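Local coordinates for protein acidocalcisomal pyrophosphatase (Trypanosoma cruzi, PDB 5CUV) that probably hydrolyses inorganic diphosphate to phosphate in acidocalcisomes, with magnesium as cofactor, at residues A[33-41]-A[58-66]; A[79-87]-A[99-107]. One frame throughout, in Å; residues are numbered along the deposited sequence.

From the N-terminal end of the model, interaction 1 brings the extended segment 33-41 onto helix 60-66, closing a loop that contains helix 51-56. The chain then enters helix 73-87, and interaction 2 packs this helix against helix 97-106, closing a shorter loop through strand 95-96. The two loops follow in series, neither enclosing nor crossing the other, with the contact centres about 17 Å apart. The N-terminal segment ties them together: Ile36 O accepts a probable hydrogen bond from Arg82 NH2 on helix 73-87, and Thr38 O one from Tyr106 OH on helix 97-106. Both contacts also touch the second subunit.

Interaction 1: residues A[33-41]-A[58-66]; sequences NSYIGTGLD and VTEFDLVAY
Ser34 and Phe61 make the backbone bond that fastens segment 33-41 to the first turn of helix 60-66. Phe61 N donates to Ser34 O over 2.9 Å, nearly straight at 165°, reaching the oxygen from above the carbonyl plane. Two residues on, Ile36 N donates to the side chain of Glu60, with 2.9 Å between Ile36 N and Glu60 OE2; the carboxylate oxygen is met nearly along its own C-O bond. Glu60 gets there with CG turned anti to its carbonyl carbon (chi1 -56°) and the chain extended beyond, so that its carboxylate runs alongside CB of Tyr35. Both carboxylate oxygens have further partners: OE2 forms a salt bridge with Arg82 of helix 73-87, and OE1 accepts from Leu50 N. This clustering probably stabilises the charged form of Glu60. Thr59 is the N-cap of the helix. Its OG1, placed between backbone N and carbonyl carbon (chi1 69°), accepts from Asp62 N at 2.9 Å, again nearly straight; with Ser34 O serving Phe61 N, two N-H groups of the first turn find acceptors outside the regular helical pattern. Thr59 OG1 in turn donates to Asn33 OD1, although the position of that amide oxygen is doubtful. Nearby, Asp62 OD1 pairs with Arg366 of the third subunit. Beside these polar groups the contact becomes apolar: Ile36 and Val64 reach toward each other tip to tip, Ile36 CD1 lying 3.7 Å from Val64 CG1, while Ile36 CD1 also passes 3.9 Å from Glu60 CB.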
ATOM      1  N   ASN A  33     -24.441 -19.440 -19.908  1.00 61.04           N
ATOM      2  CA  ASN A  33     -25.872 -19.083 -19.675  1.00 61.03           C
ATOM      3  C   ASN A  33     -26.831 -19.345 -20.830  1.00 60.50           C
ATOM      4  O   ASN A  33     -26.641 -18.862 -21.961  1.00 61.61           O
ATOM      5  CB  ASN A  33     -26.028 -17.596 -19.285  1.00 61.71           C
ATOM      6  CG  ASN A  33     -27.517 -17.126 -19.285  1.00 62.21           C
ATOM      7  OD1 ASN A  33     -28.422 -17.938 -19.226  1.00 62.90           O
ATOM      8  ND2 ASN A  33     -27.749 -15.811 -19.333  1.00 62.67           N
ATOM      9  N   SER A  34     -27.862 -20.119 -20.506  1.00 58.35           N
ATOM     10  CA  SER A  34     -28.971 -20.429 -21.384  1.00 55.14           C
ATOM     11  C   SER A  34     -29.960 -21.249 -20.576  1.00 52.58           C
ATOM     12  O   SER A  34     -30.817 -20.710 -19.886  1.00 52.02           O
ATOM     13  CB  SER A  34     -28.530 -21.185 -22.617  1.00 55.67           C
ATOM     14  OG  SER A  34     -29.600 -21.142 -23.545  1.00 57.34           O
ATOM     15  N   TYR A  35     -29.821 -22.555 -20.624  1.00 50.24           N
ATOM     16  CA  TYR A  35     -30.731 -23.398 -19.880  1.00 48.12           C
ATOM     17  C   TYR A  35     -30.013 -24.377 -18.986  1.00 43.94           C
ATOM     18  O   TYR A  35     -28.872 -24.678 -19.199  1.00 43.11           O
ATOM     19  CB  TYR A  35     -31.649 -24.120 -20.850  1.00 52.31           C
ATOM     20  CG  TYR A  35     -30.944 -24.580 -22.094  1.00 56.71           C
ATOM     21  CD1 TYR A  35     -29.898 -25.518 -22.018  1.00 58.93           C
ATOM     22  CD2 TYR A  35     -31.339 -24.118 -23.359  1.00 58.43           C
ATOM     23  CE1 TYR A  35     -29.261 -26.004 -23.176  1.00 60.47           C
ATOM     24  CE2 TYR A  35     -30.709 -24.598 -24.536  1.00 60.03           C
ATOM     25  CZ  TYR A  35     -29.674 -25.548 -24.431  1.00 61.01           C
ATOM     26  OH  TYR A  35     -29.091 -26.092 -25.570  1.00 62.45           O
ATOM     27  N   ILE A  36     -30.703 -24.848 -17.969  1.00 40.79           N
ATOM     28  CA  ILE A  36     -30.159 -25.789 -17.013  1.00 37.88           C
ATOM     29  C   ILE A  36     -29.637 -27.022 -17.739  1.00 38.17           C
ATOM     30  O   ILE A  36     -30.366 -27.688 -18.441  1.00 38.36           O
ATOM     31  CB  ILE A  36     -31.236 -26.242 -16.001  1.00 34.90           C
ATOM     32  CG1 ILE A  36     -32.158 -25.078 -15.631  1.00 34.16           C
ATOM     33  CG2 ILE A  36     -30.605 -26.804 -14.802  1.00 31.94           C
ATOM     34  CD1 ILE A  36     -31.463 -23.793 -15.316  1.00 33.41           C
ATOM     35  N   GLY A  37     -28.366 -27.335 -17.571  1.00 38.68           N
ATOM     36  CA  GLY A  37     -27.840 -28.492 -18.249  1.00 40.06           C
ATOM     37  C   GLY A  37     -27.808 -29.663 -17.293  1.00 41.54           C
ATOM     38  O   GLY A  37     -27.995 -29.496 -16.082  1.00 40.83           O
ATOM     39  N   THR A  38     -27.569 -30.848 -17.859  1.00 42.89           N
ATOM     40  CA  THR A  38     -27.477 -32.105 -17.132  1.00 43.08           C
ATOM     41  C   THR A  38     -26.041 -32.376 -16.740  1.00 44.16           C
ATOM     42  O   THR A  38     -25.802 -33.107 -15.799  1.00 44.79           O
ATOM     43  CB  THR A  38     -27.909 -33.300 -18.004  1.00 42.68           C
ATOM     44  OG1 THR A  38     -26.968 -33.460 -19.082  1.00 43.47           O
ATOM     45  CG2 THR A  38     -29.320 -33.086 -18.571  1.00 41.44           C
ATOM     46  N   GLY A  39     -25.088 -31.816 -17.469  1.00 45.44           N
ATOM     47  CA  GLY A  39     -23.696 -32.081 -17.148  1.00 49.49           C
ATOM     48  C   GLY A  39     -23.081 -33.280 -17.876  1.00 52.28           C
ATOM     49  O   GLY A  39     -21.995 -33.729 -17.522  1.00 52.27           O
ATOM     50  N   LEU A  40     -23.772 -33.788 -18.893  1.00 55.81           N
ATOM     51  CA  LEU A  40     -23.322 -34.915 -19.704  1.00 60.03           C
ATOM     52  C   LEU A  40     -23.384 -34.399 -21.155  1.00 64.23           C
ATOM     53  O   LEU A  40     -24.145 -33.470 -21.452  1.00 64.86           O
ATOM     54  CB  LEU A  40     -24.289 -36.095 -19.526  1.00 59.06           C
ATOM     55  CG  LEU A  40     -24.800 -36.457 -18.117  1.00 58.20           C
ATOM     56  CD1 LEU A  40     -25.962 -37.411 -18.253  1.00 58.22           C
ATOM     57  CD2 LEU A  40     -23.703 -37.089 -17.264  1.00 58.14           C
ATOM     58  N   ASP A  41     -22.607 -34.984 -22.058  1.00 68.44           N
ATOM     59  CA  ASP A  41     -22.603 -34.553 -23.467  1.00 73.19           C
ATOM     60  C   ASP A  41     -23.947 -34.702 -24.198  1.00 75.86           C
ATOM     61  O   ASP A  41     -24.469 -35.813 -24.319  1.00 76.66           O
ATOM     62  CB  ASP A  41     -21.528 -35.332 -24.213  1.00 74.16           C
ATOM     63  CG  ASP A  41     -20.140 -35.106 -23.621  1.00 76.32           C
ATOM     64  OD1 ASP A  41     -19.503 -34.089 -23.987  1.00 77.67           O
ATOM     65  OD2 ASP A  41     -19.693 -35.929 -22.780  1.00 76.44           O
ATOM     66  N   VAL A  58     -36.674 -14.315 -20.700  1.00 42.40           N
ATOM     67  CA  VAL A  58     -35.557 -14.457 -19.810  1.00 38.85           C
ATOM     68  C   VAL A  58     -35.089 -15.914 -19.985  1.00 37.17           C
ATOM     69  O   VAL A  58     -35.904 -16.807 -20.115  1.00 37.34           O
ATOM     70  CB  VAL A  58     -36.096 -14.192 -18.402  1.00 38.35           C
ATOM     71  CG1 VAL A  58     -35.535 -15.162 -17.396  1.00 39.85           C
ATOM     72  CG2 VAL A  58     -35.861 -12.773 -18.047  1.00 38.43           C
ATOM     73  N   THR A  59     -33.785 -16.155 -20.030  1.00 34.52           N
ATOM     74  CA  THR A  59     -33.275 -17.511 -20.152  1.00 31.95           C
ATOM     75  C   THR A  59     -33.552 -18.254 -18.865  1.00 30.85           C
ATOM     76  O   THR A  59     -33.803 -17.645 -17.836  1.00 30.94           O
ATOM     77  CB  THR A  59     -31.743 -17.550 -20.291  1.00 32.64           C
ATOM     78  OG1 THR A  59     -31.157 -17.155 -19.034  1.00 32.00           O
ATOM     79  CG2 THR A  59     -31.254 -16.632 -21.443  1.00 30.59           C
ATOM     80  N   GLU A  60     -33.473 -19.574 -18.897  1.00 30.12           N
ATOM     81  CA  GLU A  60     -33.681 -20.337 -17.679  1.00 29.29           C
ATOM     82  C   GLU A  60     -32.565 -20.005 -16.664  1.00 27.75           C
ATOM     83  O   GLU A  60     -32.807 -19.881 -15.442  1.00 27.68           O
ATOM     84  CB  GLU A  60     -33.615 -21.840 -17.945  1.00 31.53           C
ATOM     85  CG  GLU A  60     -34.552 -22.394 -19.000  1.00 35.29           C
ATOM     86  CD  GLU A  60     -34.527 -23.919 -19.006  1.00 36.39           C
ATOM     87  OE1 GLU A  60     -35.506 -24.485 -19.474  1.00 38.30           O
ATOM     88  OE2 GLU A  60     -33.548 -24.561 -18.547  1.00 36.55           O
ATOM     89  N   PHE A  61     -31.333 -19.896 -17.157  1.00 25.43           N
ATOM     90  CA  PHE A  61     -30.239 -19.602 -16.246  1.00 23.69           C
ATOM     91  C   PHE A  61     -30.580 -18.393 -15.448  1.00 22.04           C
ATOM     92  O   PHE A  61     -30.460 -18.397 -14.246  1.00 20.96           O
ATOM     93  CB  PHE A  61     -28.919 -19.332 -16.952  1.00 21.83           C
ATOM     94  CG  PHE A  61     -27.801 -19.158 -16.010  1.00 21.40           C
ATOM     95  CD1 PHE A  61     -27.219 -20.265 -15.418  1.00 19.66           C
ATOM     96  CD2 PHE A  61     -27.445 -17.873 -15.553  1.00 23.25           C
ATOM     97  CE1 PHE A  61     -26.308 -20.134 -14.371  1.00 20.50           C
ATOM     98  CE2 PHE A  61     -26.519 -17.698 -14.472  1.00 21.33           C
ATOM     99  CZ  PHE A  61     -25.954 -18.847 -13.880  1.00 22.31           C
ATOM    100  N   ASP A  62     -31.010 -17.364 -16.145  1.00 21.89           N
ATOM    101  CA  ASP A  62     -31.364 -16.096 -15.531  1.00 23.21           C
ATOM    102  C   ASP A  62     -32.515 -16.159 -14.547  1.00 23.40           C
ATOM    103  O   ASP A  62     -32.527 -15.429 -13.541  1.00 22.04           O
ATOM    104  CB  ASP A  62     -31.696 -15.069 -16.616  1.00 24.50           C
ATOM    105  CG  ASP A  62     -30.457 -14.430 -17.213  1.00 26.85           C
ATOM    106  OD1 ASP A  62     -29.329 -14.774 -16.792  1.00 28.46           O
ATOM    107  OD2 ASP A  62     -30.608 -13.580 -18.115  1.00 28.80           O
ATOM    108  N   LEU A  63     -33.490 -17.009 -14.874  1.00 25.02           N
ATOM    109  CA  LEU A  63     -34.668 -17.191 -14.070  1.00 25.49           C
ATOM    110  C   LEU A  63     -34.278 -17.962 -12.822  1.00 26.18           C
ATOM    111  O   LEU A  63     -34.667 -17.567 -11.719  1.00 27.97           O
ATOM    112  CB  LEU A  63     -35.755 -17.908 -14.873  1.00 26.77           C
ATOM    113  CG  LEU A  63     -36.983 -18.425 -14.080  1.00 28.83           C
ATOM    114  CD1 LEU A  63     -37.559 -17.285 -13.249  1.00 30.46           C
ATOM    115  CD2 LEU A  63     -38.064 -19.000 -15.004  1.00 29.46           C
ATOM    116  N   VAL A  64     -33.519 -19.048 -12.945  1.00 24.64           N
ATOM    117  CA  VAL A  64     -33.142 -19.738 -11.714  1.00 25.10           C
ATOM    118  C   VAL A  64     -32.092 -18.948 -10.862  1.00 25.86           C
ATOM    119  O   VAL A  64     -32.115 -18.987  -9.638  1.00 25.33           O
ATOM    120  CB  VAL A  64     -32.577 -21.165 -11.981  1.00 24.39           C
ATOM    121  CG1 VAL A  64     -31.292 -21.090 -12.829  1.00 24.77           C
ATOM    122  CG2 VAL A  64     -32.277 -21.841 -10.663  1.00 21.72           C
ATOM    123  N   ALA A  65     -31.180 -18.242 -11.519  1.00 26.24           N
ATOM    124  CA  ALA A  65     -30.139 -17.480 -10.829  1.00 26.39           C
ATOM    125  C   ALA A  65     -30.635 -16.230 -10.123  1.00 25.56           C
ATOM    126  O   ALA A  65     -30.385 -16.050  -8.952  1.00 26.08           O
ATOM    127  CB  ALA A  65     -29.019 -17.093 -11.823  1.00 24.66           C
ATOM    128  N   TYR A  66     -31.367 -15.400 -10.840  1.00 25.55           N
ATOM    129  CA  TYR A  66     -31.840 -14.145 -10.302  1.00 26.61           C
ATOM    130  C   TYR A  66     -33.327 -13.941 -10.043  1.00 29.09           C
ATOM    131  O   TYR A  66     -33.699 -12.929  -9.478  1.00 29.98           O
ATOM    132  CB  TYR A  66     -31.364 -13.034 -11.219  1.00 23.62           C
ATOM    133  CG  TYR A  66     -29.952 -13.260 -11.613  1.00 21.35           C
ATOM    134  CD1 TYR A  66     -28.921 -13.267 -10.648  1.00 19.62           C
ATOM    135  CD2 TYR A  66     -29.617 -13.492 -12.959  1.00 20.00           C
ATOM    136  CE1 TYR A  66     -27.561 -13.501 -11.022  1.00 16.75           C
ATOM    137  CE2 TYR A  66     -28.294 -13.712 -13.337  1.00 18.40           C
ATOM    138  CZ  TYR A  66     -27.275 -13.710 -12.368  1.00 17.25           C
ATOM    139  OH  TYR A  66     -26.007 -13.855 -12.795  1.00 14.11           O
TER

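Interaction 2: residues A[79-87]-A[99-107]; sequences VMARMFSAF and KIEHMCKYL
Helices 79-87 and 99-106 cross at 129° between their N-to-C directions, their axes 10.7 Å apart at closest approach and their backbones nearest at Phe87 and Met103. Met103, a selenomethionine, is the central knob, fitted into a hole formed by Met80, Met83, Phe84 and Phe87. Its CG is anti to the backbone N and the rest of the chain is fully extended, which carries the methyl up against the backbone of helix 79-87: Met103 CE lies 3.6 Å from Met83 CG and 3.7 Å from Phe84 N. Nearer its own helix, Met103 CB sits over one face of Phe87 in a CH-pi contact, 3.9 Å from the ring centroid. The selenium stands obliquely to the Phe84 ring, with Met103 SE 4.1 Å from Phe84 CD1. Phe87 also turns an edge toward the face of Tyr106 in an offset edge-to-face pair, centroids 5.5 Å apart and planes at 78°. Tyr106 meets Met83 differently: the selenium of Met83, its chain bent twice beyond CG, lies at the rim of the ring and in its plane, 3.7 Å from Tyr106 CE2. On the other flank, Ile100 CD1 comes to the edge of Phe84, 3.8 Å from its CE1. The helix-loop-helix topology, with short strands 95-96 and 129-130 paired across two such units, is consistent with an EF-hand-like domain. Phe84, Phe87 and Ile100 pack on Leu95 of the linking strand, while helix 132-141 covers Met80 and Leu107 through Trp136 and Trp139, and helix 113-123 brings Met119 against Ile100.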
ATOM      1  N   VAL A  79     -37.287 -30.464 -15.512  1.00 48.64           N
ATOM      2  CA  VAL A  79     -35.829 -30.474 -15.515  1.00 47.75           C
ATOM      3  C   VAL A  79     -35.283 -31.878 -15.315  1.00 48.01           C
ATOM      4  O   VAL A  79     -34.395 -32.314 -16.034  1.00 47.15           O
ATOM      5  CB  VAL A  79     -35.274 -29.591 -14.421  1.00 46.58           C
ATOM      6  CG1 VAL A  79     -33.763 -29.748 -14.357  1.00 45.44           C
ATOM      7  CG2 VAL A  79     -35.678 -28.153 -14.694  1.00 46.17           C
HETATM    8  N   MSE A  80     -35.818 -32.561 -14.314  1.00 48.80           N
HETATM    9  CA  MSE A  80     -35.418 -33.908 -13.980  1.00 50.64           C
HETATM   10  C   MSE A  80     -35.735 -34.808 -15.184  1.00 49.37           C
HETATM   11  O   MSE A  80     -35.004 -35.735 -15.489  1.00 48.40           O
HETATM   12  CB  MSE A  80     -36.164 -34.397 -12.739  1.00 56.04           C
HETATM   13  CG  MSE A  80     -35.805 -33.637 -11.472  1.00 62.57           C
HETATM   14 SE   MSE A  80     -33.952 -33.732 -10.988  1.00 75.64          SE
HETATM   15  CE  MSE A  80     -33.875 -35.632 -10.556  1.00 67.28           C
ATOM     16  N   ALA A  81     -36.819 -34.520 -15.888  1.00 48.76           N
ATOM     17  CA  ALA A  81     -37.172 -35.290 -17.087  1.00 47.56           C
ATOM     18  C   ALA A  81     -36.063 -35.159 -18.145  1.00 46.35           C
ATOM     19  O   ALA A  81     -35.709 -36.132 -18.808  1.00 46.59           O
ATOM     20  CB  ALA A  81     -38.499 -34.783 -17.657  1.00 47.27           C
ATOM     21  N   ARG A  82     -35.516 -33.961 -18.306  1.00 45.35           N
ATOM     22  CA  ARG A  82     -34.429 -33.767 -19.268  1.00 45.47           C
ATOM     23  C   ARG A  82     -33.212 -34.491 -18.756  1.00 45.73           C
ATOM     24  O   ARG A  82     -32.392 -34.906 -19.526  1.00 46.18           O
ATOM     25  CB  ARG A  82     -34.068 -32.280 -19.488  1.00 44.40           C
ATOM     26  CG  ARG A  82     -35.249 -31.359 -19.884  1.00 44.97           C
ATOM     27  CD  ARG A  82     -34.767 -30.123 -20.610  1.00 46.07           C
ATOM     28  NE  ARG A  82     -33.820 -29.320 -19.825  1.00 46.02           N
ATOM     29  CZ  ARG A  82     -34.053 -28.062 -19.461  1.00 46.28           C
ATOM     30  NH1 ARG A  82     -35.186 -27.461 -19.812  1.00 46.54           N
ATOM     31  NH2 ARG A  82     -33.174 -27.396 -18.735  1.00 46.24           N
HETATM   32  N   MSE A  83     -33.086 -34.659 -17.454  1.00 47.47           N
HETATM   33  CA  MSE A  83     -31.925 -35.352 -16.925  1.00 49.78           C
HETATM   34  C   MSE A  83     -32.072 -36.816 -17.223  1.00 48.84           C
HETATM   35  O   MSE A  83     -31.070 -37.510 -17.509  1.00 47.72           O
HETATM   36  CB  MSE A  83     -31.811 -35.128 -15.418  1.00 55.70           C
HETATM   37  CG  MSE A  83     -30.577 -35.764 -14.799  1.00 62.10           C
HETATM   38 SE   MSE A  83     -28.915 -34.998 -15.375  1.00 76.99          SE
HETATM   39  CE  MSE A  83     -28.998 -33.345 -14.345  1.00 70.46           C
ATOM     40  N   PHE A  84     -33.332 -37.271 -17.169  1.00 47.64           N
ATOM     41  CA  PHE A  84     -33.694 -38.671 -17.402  1.00 46.22           C
ATOM     42  C   PHE A  84     -33.397 -39.110 -18.792  1.00 45.64           C
ATOM     43  O   PHE A  84     -32.903 -40.208 -19.014  1.00 44.56           O
ATOM     44  CB  PHE A  84     -35.164 -38.896 -17.195  1.00 47.30           C
ATOM     45  CG  PHE A  84     -35.555 -40.330 -17.243  1.00 47.37           C
ATOM     46  CD1 PHE A  84     -35.463 -41.119 -16.101  1.00 46.70           C
ATOM     47  CD2 PHE A  84     -36.031 -40.893 -18.426  1.00 48.03           C
ATOM     48  CE1 PHE A  84     -35.843 -42.452 -16.131  1.00 46.98           C
ATOM     49  CE2 PHE A  84     -36.411 -42.227 -18.474  1.00 48.24           C
ATOM     50  CZ  PHE A  84     -36.317 -43.008 -17.315  1.00 48.03           C
ATOM     51  N   SER A  85     -33.729 -38.241 -19.734  1.00 45.77           N
ATOM     52  CA  SER A  85     -33.511 -38.539 -21.143  1.00 45.72           C
ATOM     53  C   SER A  85     -32.010 -38.518 -21.426  1.00 45.45           C
ATOM     54  O   SER A  85     -31.502 -39.286 -22.240  1.00 44.37           O
ATOM     55  CB  SER A  85     -34.272 -37.526 -21.993  1.00 45.65           C
ATOM     56  OG  SER A  85     -34.093 -37.759 -23.372  1.00 47.54           O
ATOM     57  N   ALA A  86     -31.286 -37.657 -20.727  1.00 45.92           N
ATOM     58  CA  ALA A  86     -29.850 -37.608 -20.942  1.00 47.13           C
ATOM     59  C   ALA A  86     -29.306 -39.005 -20.685  1.00 47.70           C
ATOM     60  O   ALA A  86     -28.618 -39.570 -21.529  1.00 48.11           O
ATOM     61  CB  ALA A  86     -29.173 -36.600 -19.992  1.00 46.40           C
ATOM     62  N   PHE A  87     -29.630 -39.546 -19.512  1.00 48.12           N
ATOM     63  CA  PHE A  87     -29.168 -40.860 -19.094  1.00 48.07           C
ATOM     64  C   PHE A  87     -29.719 -41.953 -19.987  1.00 49.23           C
ATOM     65  O   PHE A  87     -29.197 -43.059 -20.019  1.00 48.74           O
ATOM     66  CB  PHE A  87     -29.562 -41.099 -17.643  1.00 46.66           C
ATOM     67  CG  PHE A  87     -28.505 -40.673 -16.638  1.00 44.97           C
ATOM     68  CD1 PHE A  87     -27.380 -41.466 -16.411  1.00 44.59           C
ATOM     69  CD2 PHE A  87     -28.645 -39.483 -15.916  1.00 44.16           C
ATOM     70  CE1 PHE A  87     -26.421 -41.080 -15.477  1.00 44.94           C
ATOM     71  CE2 PHE A  87     -27.696 -39.078 -14.982  1.00 42.49           C
ATOM     72  CZ  PHE A  87     -26.585 -39.867 -14.754  1.00 44.30           C
ATOM     73  N   LYS A  99     -29.123 -47.902 -13.912  1.00 47.96           N
ATOM     74  CA  LYS A  99     -28.883 -46.563 -14.408  1.00 47.98           C
ATOM     75  C   LYS A  99     -29.543 -45.604 -13.460  1.00 47.53           C
ATOM     76  O   LYS A  99     -28.909 -44.690 -12.958  1.00 48.01           O
ATOM     77  CB  LYS A  99     -29.437 -46.402 -15.816  1.00 49.04           C
ATOM     78  CG  LYS A  99     -28.380 -46.618 -16.862  1.00 51.05           C
ATOM     79  CD  LYS A  99     -27.122 -45.827 -16.517  1.00 53.75           C
ATOM     80  CE  LYS A  99     -26.014 -46.076 -17.534  1.00 55.02           C
ATOM     81  NZ  LYS A  99     -25.743 -47.561 -17.623  1.00 57.24           N
ATOM     82  N   ILE A 100     -30.826 -45.811 -13.224  1.00 46.67           N
ATOM     83  CA  ILE A 100     -31.575 -45.006 -12.280  1.00 46.26           C
ATOM     84  C   ILE A 100     -30.737 -44.893 -10.981  1.00 47.17           C
ATOM     85  O   ILE A 100     -30.790 -43.886 -10.288  1.00 46.64           O
ATOM     86  CB  ILE A 100     -32.929 -45.693 -11.929  1.00 45.16           C
ATOM     87  CG1 ILE A 100     -33.870 -45.676 -13.149  1.00 44.07           C
ATOM     88  CG2 ILE A 100     -33.485 -45.087 -10.644  1.00 44.12           C
ATOM     89  CD1 ILE A 100     -34.966 -44.646 -13.111  1.00 44.03           C
ATOM     90  N   GLU A 101     -29.969 -45.925 -10.647  1.00 47.95           N
ATOM     91  CA  GLU A 101     -29.160 -45.876  -9.432  1.00 49.45           C
ATOM     92  C   GLU A 101     -27.919 -44.981  -9.612  1.00 50.21           C
ATOM     93  O   GLU A 101     -27.462 -44.361  -8.648  1.00 49.93           O
ATOM     94  CB  GLU A 101     -28.739 -47.287  -9.024  1.00 49.84           C
ATOM     95  CG  GLU A 101     -27.774 -47.387  -7.837  1.00 51.11           C
ATOM     96  CD  GLU A 101     -27.208 -48.824  -7.639  1.00 52.96           C
ATOM     97  OE1 GLU A 101     -28.025 -49.787  -7.505  1.00 51.84           O
ATOM     98  OE2 GLU A 101     -25.946 -48.978  -7.616  1.00 53.58           O
ATOM     99  N   HIS A 102     -27.350 -44.925 -10.818  1.00 50.61           N
ATOM    100  CA  HIS A 102     -26.198 -44.046 -11.042  1.00 51.89           C
ATOM    101  C   HIS A 102     -26.760 -42.632 -11.051  1.00 51.15           C
ATOM    102  O   HIS A 102     -26.234 -41.736 -10.378  1.00 50.11           O
ATOM    103  CB  HIS A 102     -25.534 -44.291 -12.394  1.00 55.51           C
ATOM    104  CG  HIS A 102     -24.266 -45.091 -12.329  1.00 59.22           C
ATOM    105  ND1 HIS A 102     -24.242 -46.431 -11.982  1.00 60.67           N
ATOM    106  CD2 HIS A 102     -22.996 -44.773 -12.689  1.00 60.48           C
ATOM    107  CE1 HIS A 102     -23.018 -46.906 -12.143  1.00 61.49           C
ATOM    108  NE2 HIS A 102     -22.242 -45.922 -12.573  1.00 62.07           N
HETATM  109  N   MSE A 103     -27.832 -42.450 -11.832  1.00 50.31           N
HETATM  110  CA  MSE A 103     -28.512 -41.160 -11.914  1.00 49.69           C
HETATM  111  C   MSE A 103     -28.781 -40.647 -10.516  1.00 47.28           C
HETATM  112  O   MSE A 103     -28.506 -39.498 -10.245  1.00 46.53           O
HETATM  113  CB  MSE A 103     -29.817 -41.300 -12.696  1.00 53.49           C
HETATM  114  CG  MSE A 103     -30.587 -39.997 -12.837  1.00 57.54           C
HETATM  115 SE   MSE A 103     -32.081 -40.083 -14.036  1.00 67.48          SE
HETATM  116  CE  MSE A 103     -32.806 -38.304 -13.705  1.00 64.99           C
ATOM    117  N   CYS A 104     -29.283 -41.486  -9.619  1.00 44.38           N
ATOM    118  CA  CYS A 104     -29.539 -40.994  -8.278  1.00 43.52           C
ATOM    119  C   CYS A 104     -28.298 -40.510  -7.564  1.00 44.12           C
ATOM    120  O   CYS A 104     -28.332 -39.481  -6.884  1.00 44.19           O
ATOM    121  CB  CYS A 104     -30.188 -42.076  -7.433  1.00 42.72           C
ATOM    122  SG  CYS A 104     -31.960 -42.191  -7.641  1.00 41.69           S
ATOM    123  N   LYS A 105     -27.201 -41.257  -7.716  1.00 44.37           N
ATOM    124  CA  LYS A 105     -25.954 -40.904  -7.070  1.00 43.85           C
ATOM    125  C   LYS A 105     -25.414 -39.700  -7.784  1.00 44.24           C
ATOM    126  O   LYS A 105     -24.614 -38.923  -7.253  1.00 45.11           O
ATOM    127  CB  LYS A 105     -24.966 -42.076  -7.097  1.00 44.78           C
ATOM    128  CG  LYS A 105     -25.348 -43.192  -6.081  1.00 47.52           C
ATOM    129  CD  LYS A 105     -24.274 -44.297  -5.919  1.00 49.09           C
ATOM    130  CE  LYS A 105     -24.859 -45.588  -5.258  1.00 49.95           C
ATOM    131  NZ  LYS A 105     -23.893 -46.748  -5.189  1.00 49.50           N
ATOM    132  N   TYR A 106     -25.870 -39.499  -8.997  1.00 43.22           N
ATOM    133  CA  TYR A 106     -25.383 -38.350  -9.691  1.00 42.87           C
ATOM    134  C   TYR A 106     -26.117 -37.128  -9.166  1.00 44.28           C
ATOM    135  O   TYR A 106     -25.517 -36.084  -9.063  1.00 44.53           O
ATOM    136  CB  TYR A 106     -25.619 -38.518 -11.169  1.00 40.70           C
ATOM    137  CG  TYR A 106     -25.152 -37.383 -12.025  1.00 38.46           C
ATOM    138  CD1 TYR A 106     -23.798 -37.023 -12.088  1.00 37.11           C
ATOM    139  CD2 TYR A 106     -26.050 -36.743 -12.873  1.00 37.25           C
ATOM    140  CE1 TYR A 106     -23.357 -36.054 -13.006  1.00 37.21           C
ATOM    141  CE2 TYR A 106     -25.641 -35.776 -13.780  1.00 37.17           C
ATOM    142  CZ  TYR A 106     -24.297 -35.434 -13.851  1.00 37.71           C
ATOM    143  OH  TYR A 106     -23.943 -34.492 -14.776  1.00 36.65           O
ATOM    144  N   LEU A 107     -27.399 -37.261  -8.815  1.00 45.98           N
ATOM    145  CA  LEU A 107     -28.180 -36.128  -8.342  1.00 47.56           C
ATOM    146  C   LEU A 107     -27.917 -35.763  -6.918  1.00 50.64           C
ATOM    147  O   LEU A 107     -28.555 -34.845  -6.380  1.00 51.20           O
ATOM    148  CB  LEU A 107     -29.651 -36.377  -8.503  1.00 45.66           C
ATOM    149  CG  LEU A 107     -29.986 -36.380  -9.980  1.00 45.75           C
ATOM    150  CD1 LEU A 107     -31.414 -36.867 -10.154  1.00 44.72           C
ATOM    151  CD2 LEU A 107     -29.750 -35.006 -10.585  1.00 43.52           C
TER